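Local coordinates for colicin-D (Escherichia coli, PDB 5ZNM), which inhibits protein synthesis in Escherichia coli and closely related bacteria as an RNase toxin, represented here by its central domain and C-terminal tRNase domain, at residues A178-L183 against D261-R266; F128-Q133 against Y278-D283; L193-L198 against S206-V211. All blocks are in the same frame, centred on the assembly; numbering follows the deposited sequence.

Interaction 1 of 3, residues A178-L183 against D261-R266; sequences AAVPVL and DFIYWR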
loop_
_atom_site.group_PDB
_atom_site.type_symbol
_atom_site.label_atom_id
_atom_site.label_comp_id
_atom_site.label_asym_id
_atom_site.label_seq_id
_atom_site.Cartn_x
_atom_site.Cartn_y
_atom_site.Cartn_z
ATOM N N ALA A 178 -17.137 17.161 -18.682
ATOM C CA ALA A 178 -16.684 16.908 -17.321
ATOM C C ALA A 178 -17.523 15.855 -16.607
ATOM O O ALA A 178 -17.032 15.232 -15.658
ATOM C CB ALA A 178 -16.691 18.207 -16.509
ATOM N N ALA A 179 -18.756 15.619 -17.061
ATOM C CA ALA A 179 -19.693 14.803 -16.298
ATOM C C ALA A 179 -19.298 13.334 -16.355
ATOM O O ALA A 179 -19.124 12.772 -17.435
ATOM C CB ALA A 179 -21.115 14.996 -16.820
ATOM N N VAL A 180 -19.140 12.723 -15.188
ATOM C CA VAL A 180 -18.797 11.314 -15.052
ATOM C C VAL A 180 -19.974 10.635 -14.373
ATOM O O VAL A 180 -20.411 11.098 -13.322
ATOM C CB VAL A 180 -17.509 11.113 -14.230
ATOM C CG1 VAL A 180 -17.283 9.655 -13.912
ATOM C CG2 VAL A 180 -16.298 11.691 -14.987
ATOM N N PRO A 181 -20.522 9.544 -14.919
ATOM C CA PRO A 181 -21.710 8.930 -14.304
ATOM C C PRO A 181 -21.386 8.152 -13.031
ATOM O O PRO A 181 -20.380 7.445 -12.956
ATOM C CB PRO A 181 -22.215 7.983 -15.395
ATOM C CG PRO A 181 -20.958 7.566 -16.104
ATOM C CD PRO A 181 -20.108 8.828 -16.140
ATOM N N VAL A 182 -22.289 8.244 -12.053
ATOM C CA VAL A 182 -22.245 7.420 -10.845
ATOM C C VAL A 182 -23.113 6.183 -11.046
ATOM O O VAL A 182 -24.294 6.285 -11.407
ATOM C CB VAL A 182 -22.713 8.218 -9.618
ATOM C CG1 VAL A 182 -22.695 7.328 -8.360
ATOM C CG2 VAL A 182 -21.844 9.454 -9.433
ATOM N N LEU A 183 -22.537 5.011 -10.795
ATOM C CA LEU A 183 -23.214 3.742 -11.007
ATOM C C LEU A 183 -23.431 3.018 -9.684
ATOM O O LEU A 183 -22.674 3.202 -8.730
ATOM C CB LEU A 183 -22.413 2.867 -11.962
ATOM C CG LEU A 183 -22.081 3.562 -13.285
ATOM C CD1 LEU A 183 -21.320 2.634 -14.200
ATOM C CD2 LEU A 183 -23.355 4.032 -13.946
ATOM N N ASP A 261 -15.448 5.572 -18.266
ATOM C CA ASP A 261 -15.090 5.782 -16.870
ATOM C C ASP A 261 -16.347 6.059 -16.058
ATOM O O ASP A 261 -17.378 6.482 -16.589
ATOM C CB ASP A 261 -14.082 6.936 -16.722
ATOM C CG ASP A 261 -14.541 8.195 -17.432
ATOM O OD1 ASP A 261 -15.257 8.070 -18.446
ATOM O OD2 ASP A 261 -14.189 9.304 -16.979
ATOM N N PHE A 262 -16.267 5.795 -14.755
ATOM C CA PHE A 262 -17.446 5.979 -13.920
ATOM C C PHE A 262 -17.001 6.150 -12.477
ATOM O O PHE A 262 -15.823 6.014 -12.148
ATOM C CB PHE A 262 -18.418 4.799 -14.059
ATOM C CG PHE A 262 -17.862 3.469 -13.578
ATOM C CD1 PHE A 262 -17.108 2.663 -14.429
ATOM C CD2 PHE A 262 -18.129 3.013 -12.283
ATOM C CE1 PHE A 262 -16.616 1.442 -14.008
ATOM C CE2 PHE A 262 -17.640 1.796 -11.843
ATOM C CZ PHE A 262 -16.876 0.999 -12.710
ATOM N N ILE A 263 -17.967 6.454 -11.618
ATOM C CA ILE A 263 -17.754 6.515 -10.178
ATOM C C ILE A 263 -18.717 5.535 -9.517
ATOM O O ILE A 263 -19.861 5.379 -9.968
ATOM C CB ILE A 263 -17.949 7.957 -9.660
ATOM C CG1 ILE A 263 -16.797 8.832 -10.174
ATOM C CG2 ILE A 263 -18.022 8.001 -8.134
ATOM C CD1 ILE A 263 -17.015 10.310 -10.006
ATOM N N TYR A 264 -18.237 4.818 -8.501
ATOM C CA TYR A 264 -19.126 4.044 -7.640
ATOM C C TYR A 264 -18.697 4.256 -6.190
ATOM O O TYR A 264 -17.617 4.792 -5.907
ATOM C CB TYR A 264 -19.138 2.554 -8.015
ATOM C CG TYR A 264 -18.021 1.735 -7.420
ATOM C CD1 TYR A 264 -16.690 1.951 -7.785
ATOM C CD2 TYR A 264 -18.287 0.752 -6.486
ATOM C CE1 TYR A 264 -15.663 1.200 -7.232
ATOM C CE2 TYR A 264 -17.269 0.005 -5.922
ATOM C CZ TYR A 264 -15.963 0.224 -6.297
ATOM O OH TYR A 264 -14.962 -0.534 -5.718
ATOM N N TRP A 265 -19.562 3.842 -5.262
ATOM C CA TRP A 265 -19.308 3.991 -3.831
ATOM C C TRP A 265 -18.998 2.640 -3.194
ATOM O O TRP A 265 -19.615 1.636 -3.552
ATOM C CB TRP A 265 -20.522 4.596 -3.125
ATOM C CG TRP A 265 -20.838 5.973 -3.540
ATOM C CD1 TRP A 265 -21.663 6.353 -4.562
ATOM C CD2 TRP A 265 -20.343 7.175 -2.949
ATOM N NE1 TRP A 265 -21.712 7.719 -4.641
ATOM C CE2 TRP A 265 -20.913 8.250 -3.661
ATOM C CE3 TRP A 265 -19.475 7.447 -1.880
ATOM C CZ2 TRP A 265 -20.644 9.578 -3.348
ATOM C CZ3 TRP A 265 -19.209 8.770 -1.564
ATOM C CH2 TRP A 265 -19.793 9.821 -2.302
ATOM N N ARG A 266 -18.055 2.618 -2.255
ATOM C CA ARG A 266 -17.761 1.466 -1.414
ATOM C C ARG A 266 -17.696 1.917 0.034
ATOM O O ARG A 266 -17.544 3.114 0.311
ATOM C CB ARG A 266 -16.436 0.768 -1.784
ATOM C CG ARG A 266 -15.185 1.644 -1.645
ATOM C CD ARG A 266 -13.909 0.899 -2.147
ATOM N NE ARG A 266 -12.771 1.805 -2.250
ATOM C CZ ARG A 266 -11.772 1.666 -3.121
ATOM N NH1 ARG A 266 -11.757 0.644 -3.967
ATOM N NH2 ARG A 266 -10.796 2.565 -3.156
HETATM O O HOH W 1 -22.375 3.078 -6.024
#
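Ile263 is held through its backbone by the two residues that flank Val182. Its N-H donates to Pro181 O at 2.9 Å, and its own O accepts Leu183 N at 2.8 Å. The same Ile263 O also receives a CA-H...O contact from Val182 CA, so two groups share it. A water extends the pairing by donating to Leu183 O and accepting from Trp265 N. This is a single bridge laid against strand 262-267, an outermost strand of the five-stranded antiparallel sheet in the central domain; strand 179-181, which pairs with 148-150, runs at 50° to it.

Side-chain packing accompanies the bridge. Leu183 CD1 comes to Phe262 CG at 3.6 Å, the two side chains crossing at about a right angle. Val180 CG1, placed anti to the backbone N (chi1 171°), packs against Ile263 CG1 at 3.9 Å. Val182 CG1 meets Trp265 CD1 at 4.1 Å. The other methyl of Val180, CG2, lies 3.8 Å from Asp261 OD2. This carboxylate has polar partners of its own: OD2 is hydrogen-bonded to Tyr278 OH, and OD1 is in a salt bridge with Arg154.

Interaction 2 of 3, residues F128-Q133 against Y278-D283; sequences FSLSAQ and YVMLND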
loop_
_atom_site.group_PDB
_atom_site.type_symbol
_atom_site.label_atom_id
_atom_site.label_comp_id
_atom_site.label_asym_id
_atom_site.label_seq_id
_atom_site.Cartn_x
_atom_site.Cartn_y
_atom_site.Cartn_z
ATOM N N PHE A 128 -8.401 0.762 -14.009
ATOM C CA PHE A 128 -7.614 1.488 -13.021
ATOM C C PHE A 128 -8.559 2.300 -12.151
ATOM O O PHE A 128 -9.491 2.927 -12.664
ATOM C CB PHE A 128 -6.600 2.416 -13.710
ATOM C CG PHE A 128 -5.661 3.107 -12.756
ATOM C CD1 PHE A 128 -4.612 2.417 -12.168
ATOM C CD2 PHE A 128 -5.829 4.445 -12.446
ATOM C CE1 PHE A 128 -3.744 3.056 -11.282
ATOM C CE2 PHE A 128 -4.960 5.088 -11.560
ATOM C CZ PHE A 128 -3.925 4.392 -10.981
ATOM N N SER A 129 -8.345 2.282 -10.836
ATOM C CA SER A 129 -9.311 2.924 -9.954
ATOM C C SER A 129 -8.609 3.521 -8.746
ATOM O O SER A 129 -7.594 2.998 -8.275
ATOM C CB SER A 129 -10.400 1.950 -9.485
ATOM O OG SER A 129 -9.815 0.846 -8.821
ATOM N N LEU A 130 -9.163 4.629 -8.258
ATOM C CA LEU A 130 -8.627 5.325 -7.095
ATOM C C LEU A 130 -9.721 6.208 -6.527
ATOM O O LEU A 130 -10.758 6.418 -7.156
ATOM C CB LEU A 130 -7.394 6.171 -7.432
ATOM C CG LEU A 130 -7.275 7.007 -8.717
ATOM C CD1 LEU A 130 -8.541 7.671 -9.151
ATOM C CD2 LEU A 130 -6.193 8.065 -8.537
ATOM N N SER A 131 -9.457 6.761 -5.345
ATOM C CA SER A 131 -10.458 7.586 -4.681
ATOM C C SER A 131 -10.846 8.772 -5.553
ATOM O O SER A 131 -9.989 9.466 -6.113
ATOM C CB SER A 131 -9.938 8.068 -3.332
ATOM O OG SER A 131 -9.873 6.977 -2.424
ATOM N N ALA A 132 -12.150 8.994 -5.674
ATOM C CA ALA A 132 -12.642 10.045 -6.553
ATOM C C ALA A 132 -12.511 11.415 -5.917
ATOM O O ALA A 132 -12.391 12.414 -6.630
ATOM C CB ALA A 132 -14.103 9.792 -6.918
ATOM N N GLN A 133 -12.549 11.481 -4.585
ATOM C CA GLN A 133 -12.574 12.775 -3.914
ATOM C C GLN A 133 -11.289 13.548 -4.158
ATOM O O GLN A 133 -11.310 14.779 -4.226
ATOM C CB GLN A 133 -12.826 12.575 -2.418
ATOM C CG GLN A 133 -12.899 13.848 -1.589
ATOM C CD GLN A 133 -13.930 14.851 -2.094
ATOM O OE1 GLN A 133 -15.080 14.506 -2.394
ATOM N NE2 GLN A 133 -13.523 16.113 -2.167
ATOM N N TYR A 278 -13.244 6.454 -8.388
ATOM C CA TYR A 278 -13.253 6.776 -9.811
ATOM C C TYR A 278 -12.571 5.638 -10.553
ATOM O O TYR A 278 -11.487 5.201 -10.157
ATOM C CB TYR A 278 -12.556 8.116 -10.061
ATOM C CG TYR A 278 -12.405 8.495 -11.523
ATOM C CD1 TYR A 278 -13.510 8.582 -12.365
ATOM C CD2 TYR A 278 -11.155 8.790 -12.054
ATOM C CE1 TYR A 278 -13.373 8.940 -13.695
ATOM C CE2 TYR A 278 -11.004 9.145 -13.403
ATOM C CZ TYR A 278 -12.118 9.216 -14.208
ATOM O OH TYR A 278 -11.979 9.571 -15.526
ATOM N N VAL A 279 -13.218 5.134 -11.603
ATOM C CA VAL A 279 -12.782 3.928 -12.288
ATOM C C VAL A 279 -12.637 4.237 -13.777
ATOM O O VAL A 279 -13.502 4.895 -14.369
ATOM C CB VAL A 279 -13.774 2.772 -12.051
ATOM C CG1 VAL A 279 -13.286 1.507 -12.736
ATOM C CG2 VAL A 279 -13.961 2.534 -10.538
ATOM N N MET A 280 -11.532 3.791 -14.371
ATOM C CA MET A 280 -11.212 4.084 -15.769
ATOM C C MET A 280 -10.909 2.780 -16.482
ATOM O O MET A 280 -10.206 1.923 -15.942
ATOM C CB MET A 280 -9.990 5.023 -15.897
ATOM C CG MET A 280 -10.158 6.393 -15.280
ATOM S SD MET A 280 -8.608 7.094 -14.673
ATOM C CE MET A 280 -8.597 6.617 -12.947
ATOM N N LEU A 281 -11.426 2.635 -17.698
ATOM C CA LEU A 281 -11.238 1.418 -18.464
ATOM C C LEU A 281 -10.438 1.719 -19.726
ATOM O O LEU A 281 -10.248 2.875 -20.111
ATOM C CB LEU A 281 -12.578 0.761 -18.824
ATOM C CG LEU A 281 -13.077 -0.313 -17.848
ATOM C CD1 LEU A 281 -13.678 0.327 -16.634
ATOM C CD2 LEU A 281 -14.079 -1.254 -18.506
ATOM N N ASN A 282 -9.915 0.661 -20.334
ATOM C CA ASN A 282 -9.207 0.836 -21.595
ATOM C C ASN A 282 -10.158 1.318 -22.682
ATOM O O ASN A 282 -11.346 0.967 -22.710
ATOM C CB ASN A 282 -8.549 -0.477 -22.045
ATOM C CG ASN A 282 -9.548 -1.595 -22.222
ATOM O OD1 ASN A 282 -9.972 -2.212 -21.239
ATOM N ND2 ASN A 282 -9.936 -1.869 -23.476
ATOM N N ASP A 283 -9.616 2.132 -23.579
ATOM C CA ASP A 283 -10.273 2.409 -24.849
ATOM C C ASP A 283 -10.679 1.094 -25.519
ATOM O O ASP A 283 -9.887 0.147 -25.535
ATOM C CB ASP A 283 -9.312 3.188 -25.753
ATOM C CG ASP A 283 -9.982 3.746 -27.003
ATOM O OD1 ASP A 283 -10.464 2.956 -27.845
ATOM O OD2 ASP A 283 -9.991 4.984 -27.161
#
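Phe128 and Met280 form an antiparallel hydrogen-bonded pair: Phe128 N donates to Met280 O at 2.9 Å, and Met280 N returns a bond to Phe128 O at 2.8 Å. Leu130 and Tyr278 repeat the pattern, with Leu130 N to Tyr278 O at 3.1 Å and Tyr278 N to Leu130 O at 2.8 Å. Between them Ser129 and Val279 make a non-hydrogen-bonded pair, where Ser129 CA gives a CA-H...O contact to Tyr278 O.

The side-chain packing concentrates on the face carrying Phe128, Leu130, Tyr278 and Met280. Phe128 and Met280 lie side by side and point the same way; the methionine chain bends at its last torsion (chi3 -94°), bringing the CE methyl to the edge of the phenyl ring, 3.6 Å from CD2. That methyl also meets Leu130 CD1 at 3.9 Å, while Leu130 CD1 sits at the edge of the Tyr278 ring. Beyond the strand end, Ala132 CB packs on Tyr278 CB at 3.9 Å.

The phenol end of Tyr278 turns from 128-133, and besides Asp261 its OH hydrogen-bonds Gly155 N. Strands 126-131 and 274-281 are third and fourth in the five-stranded sheet, flanked by strand 56-61 beyond Phe128 and Leu130 and by strand 262-267 beyond Val279, while strand 153-160 touches Phe128 and Tyr278.

Interaction 3 of 3, residues L193-L198 against S206-V211; sequences LDKITL and SRTILV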
loop_
_atom_site.group_PDB
_atom_site.type_symbol
_atom_site.label_atom_id
_atom_site.label_comp_id
_atom_site.label_asym_id
_atom_site.label_seq_id
_atom_site.Cartn_x
_atom_site.Cartn_y
_atom_site.Cartn_z
ATOM N N LEU A 193 -21.148 -11.592 -4.506
ATOM C CA LEU A 193 -20.411 -10.560 -5.227
ATOM C C LEU A 193 -21.369 -9.484 -5.724
ATOM O O LEU A 193 -22.584 -9.684 -5.798
ATOM C CB LEU A 193 -19.657 -11.142 -6.433
ATOM C CG LEU A 193 -18.622 -12.237 -6.172
ATOM C CD1 LEU A 193 -18.115 -12.815 -7.499
ATOM C CD2 LEU A 193 -17.465 -11.718 -5.307
ATOM N N ASP A 194 -20.807 -8.338 -6.083
ATOM C CA ASP A 194 -21.599 -7.293 -6.709
ATOM C C ASP A 194 -21.241 -7.199 -8.181
ATOM O O ASP A 194 -20.193 -7.682 -8.625
ATOM C CB ASP A 194 -21.389 -5.944 -6.025
ATOM C CG ASP A 194 -21.871 -5.952 -4.594
ATOM O OD1 ASP A 194 -23.074 -6.228 -4.364
ATOM O OD2 ASP A 194 -21.039 -5.701 -3.700
ATOM N N LYS A 195 -22.130 -6.573 -8.943
ATOM C CA LYS A 195 -21.898 -6.426 -10.374
ATOM C C LYS A 195 -22.245 -5.013 -10.794
ATOM O O LYS A 195 -23.313 -4.500 -10.439
ATOM C CB LYS A 195 -22.726 -7.442 -11.173
ATOM C CG LYS A 195 -22.513 -7.390 -12.688
ATOM C CD LYS A 195 -23.064 -8.663 -13.341
ATOM C CE LYS A 195 -23.624 -8.411 -14.729
ATOM N NZ LYS A 195 -24.027 -9.682 -15.402
ATOM N N ILE A 196 -21.333 -4.396 -11.539
ATOM C CA ILE A 196 -21.560 -3.124 -12.216
ATOM C C ILE A 196 -21.568 -3.397 -13.717
ATOM O O ILE A 196 -20.744 -4.170 -14.218
ATOM C CB ILE A 196 -20.471 -2.100 -11.827
ATOM C CG1 ILE A 196 -20.688 -1.637 -10.379
ATOM C CG2 ILE A 196 -20.462 -0.918 -12.766
ATOM C CD1 ILE A 196 -19.443 -0.997 -9.774
ATOM N N THR A 197 -22.517 -2.807 -14.435
ATOM C CA THR A 197 -22.575 -3.007 -15.880
ATOM C C THR A 197 -22.378 -1.682 -16.594
ATOM O O THR A 197 -23.009 -0.679 -16.241
ATOM C CB THR A 197 -23.890 -3.650 -16.308
ATOM O OG1 THR A 197 -24.985 -2.823 -15.897
ATOM C CG2 THR A 197 -24.029 -5.044 -15.690
ATOM N N LEU A 198 -21.457 -1.675 -17.599
ATOM C CA LEU A 198 -21.257 -0.485 -18.410
ATOM C C LEU A 198 -22.001 -0.623 -19.724
ATOM O O LEU A 198 -22.041 -1.721 -20.305
ATOM C CB LEU A 198 -19.770 -0.250 -18.701
ATOM C CG LEU A 198 -18.834 -0.288 -17.488
ATOM C CD1 LEU A 198 -17.420 0.143 -17.858
ATOM C CD2 LEU A 198 -19.369 0.572 -16.359
ATOM N N SER A 206 -21.747 -4.328 -23.993
ATOM C CA SER A 206 -21.877 -4.029 -22.578
ATOM C C SER A 206 -20.784 -4.749 -21.809
ATOM O O SER A 206 -20.394 -5.864 -22.160
ATOM C CB SER A 206 -23.246 -4.473 -22.041
ATOM O OG SER A 206 -24.306 -4.016 -22.880
ATOM N N ARG A 207 -20.299 -4.113 -20.743
ATOM C CA ARG A 207 -19.168 -4.624 -19.976
ATOM C C ARG A 207 -19.624 -4.899 -18.552
ATOM O O ARG A 207 -20.123 -3.999 -17.865
ATOM C CB ARG A 207 -18.016 -3.623 -19.989
ATOM C CG ARG A 207 -16.597 -4.213 -19.988
ATOM C CD ARG A 207 -16.508 -5.641 -19.489
ATOM N NE ARG A 207 -15.229 -6.259 -19.839
ATOM C CZ ARG A 207 -14.692 -7.295 -19.200
ATOM N NH1 ARG A 207 -15.309 -7.836 -18.150
ATOM N NH2 ARG A 207 -13.533 -7.789 -19.608
ATOM N N THR A 208 -19.425 -6.131 -18.105
ATOM C CA THR A 208 -19.647 -6.515 -16.718
ATOM C C THR A 208 -18.369 -6.341 -15.895
ATOM O O THR A 208 -17.307 -6.829 -16.292
ATOM C CB THR A 208 -20.093 -7.967 -16.668
ATOM O OG1 THR A 208 -21.377 -8.087 -17.298
ATOM C CG2 THR A 208 -20.142 -8.443 -15.228
ATOM N N ILE A 209 -18.472 -5.663 -14.753
ATOM C CA ILE A 209 -17.360 -5.545 -13.808
ATOM C C ILE A 209 -17.811 -6.172 -12.506
ATOM O O ILE A 209 -18.890 -5.843 -12.009
ATOM C CB ILE A 209 -16.940 -4.080 -13.588
ATOM C CG1 ILE A 209 -16.434 -3.472 -14.898
ATOM C CG2 ILE A 209 -15.867 -3.972 -12.493
ATOM C CD1 ILE A 209 -16.559 -1.979 -14.926
ATOM N N LEU A 210 -17.026 -7.113 -11.998
ATOM C CA LEU A 210 -17.330 -7.764 -10.730
ATOM C C LEU A 210 -16.784 -6.926 -9.579
ATOM O O LEU A 210 -15.768 -6.243 -9.717
ATOM C CB LEU A 210 -16.716 -9.165 -10.694
ATOM C CG LEU A 210 -17.212 -10.126 -11.773
ATOM C CD1 LEU A 210 -16.453 -11.440 -11.725
ATOM C CD2 LEU A 210 -18.704 -10.372 -11.626
ATOM N N VAL A 211 -17.452 -6.989 -8.432
ATOM C CA VAL A 211 -16.941 -6.317 -7.241
ATOM C C VAL A 211 -16.862 -7.346 -6.130
ATOM O O VAL A 211 -17.873 -7.978 -5.799
ATOM C CB VAL A 211 -17.819 -5.128 -6.817
ATOM C CG1 VAL A 211 -17.214 -4.430 -5.622
ATOM C CG2 VAL A 211 -17.980 -4.135 -7.953
#
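Arg207 O accepts two groups of the opposing strand: the N-H of Leu198 at 2.7 Å, nearly straight at 171°, and a CA-H...O contact from Thr197 CA. Arg207 N answers with a bond to Leu198 O, and the same reciprocal exchange joins Ile196 with Ile209 and Asp194 with Val211. Six backbone bonds thus zip 194-198 and 207-211 into an antiparallel beta hairpin. The last pair is uneven: Asp194 N lies in the plane of the Val211 carbonyl, whereas Val211 N stands 43° above that of Asp194.

The face carrying Ile196, Leu198, Ile209 and Val211 is mainly apolar, with Asp194 and Arg207 at its two ends. Leu198 CD1 meets Ile209 CD1 at 3.7 Å, Ile196 CD1 meets Val211 CG2 at 3.9 Å, and Asp194 CB rests on Val211 CB at 3.7 Å; the Asp194 carboxylate is salt-bridged to Arg187. On the other face, partly solvent-exposed, the Lys195 chain, CG anti to the backbone N (chi1 -178°) but bent at its third torsion, lies over Thr208. Its CD presses on Thr208 CG2 at 3.5 Å, a tight contact, and its CE approaches Thr208 OG1 at 3.4 Å.

Arg207 bends sharply at its second torsion and brings its guanidinium round to its own strand, where NH1 bonds the carbonyl O of the next residue, Thr208, at 2.9 Å; Glu125 holds NE in a salt bridge.

Strand 49-51 borders 207-212 on one side and strand 186-187 borders 194-198 on the other. Ile196, Leu198 and Ile209 pack on Phe262 of strand 262-267, and Leu198 and Ile209 also reach Leu281 of strand 274-281. Helix 32-42 packs on Leu193 and Leu210.

From the N terminus, 128-133 comes first and pairs with 278-283 across 144 intervening residues, so interaction 2 closes the longest loop. Within that loop, 178-183 meets 261-266 in interaction 1, and within the latter the hairpin of interaction 3 closes the shortest, 193-198 to 206-211. The three nest and none crosses. Segment 261-266 and both segments of interaction 2 belong to the five-stranded sheet, where Phe262 O bonds Val279 N; 178-183 attaches at its outermost strand. Interaction 3 belongs to a separate sheet laid against it, and Leu183 reaches Leu198. Together they tie the five-stranded sheet to the hairpin's sheet and to the short 148-150/179-181 pair.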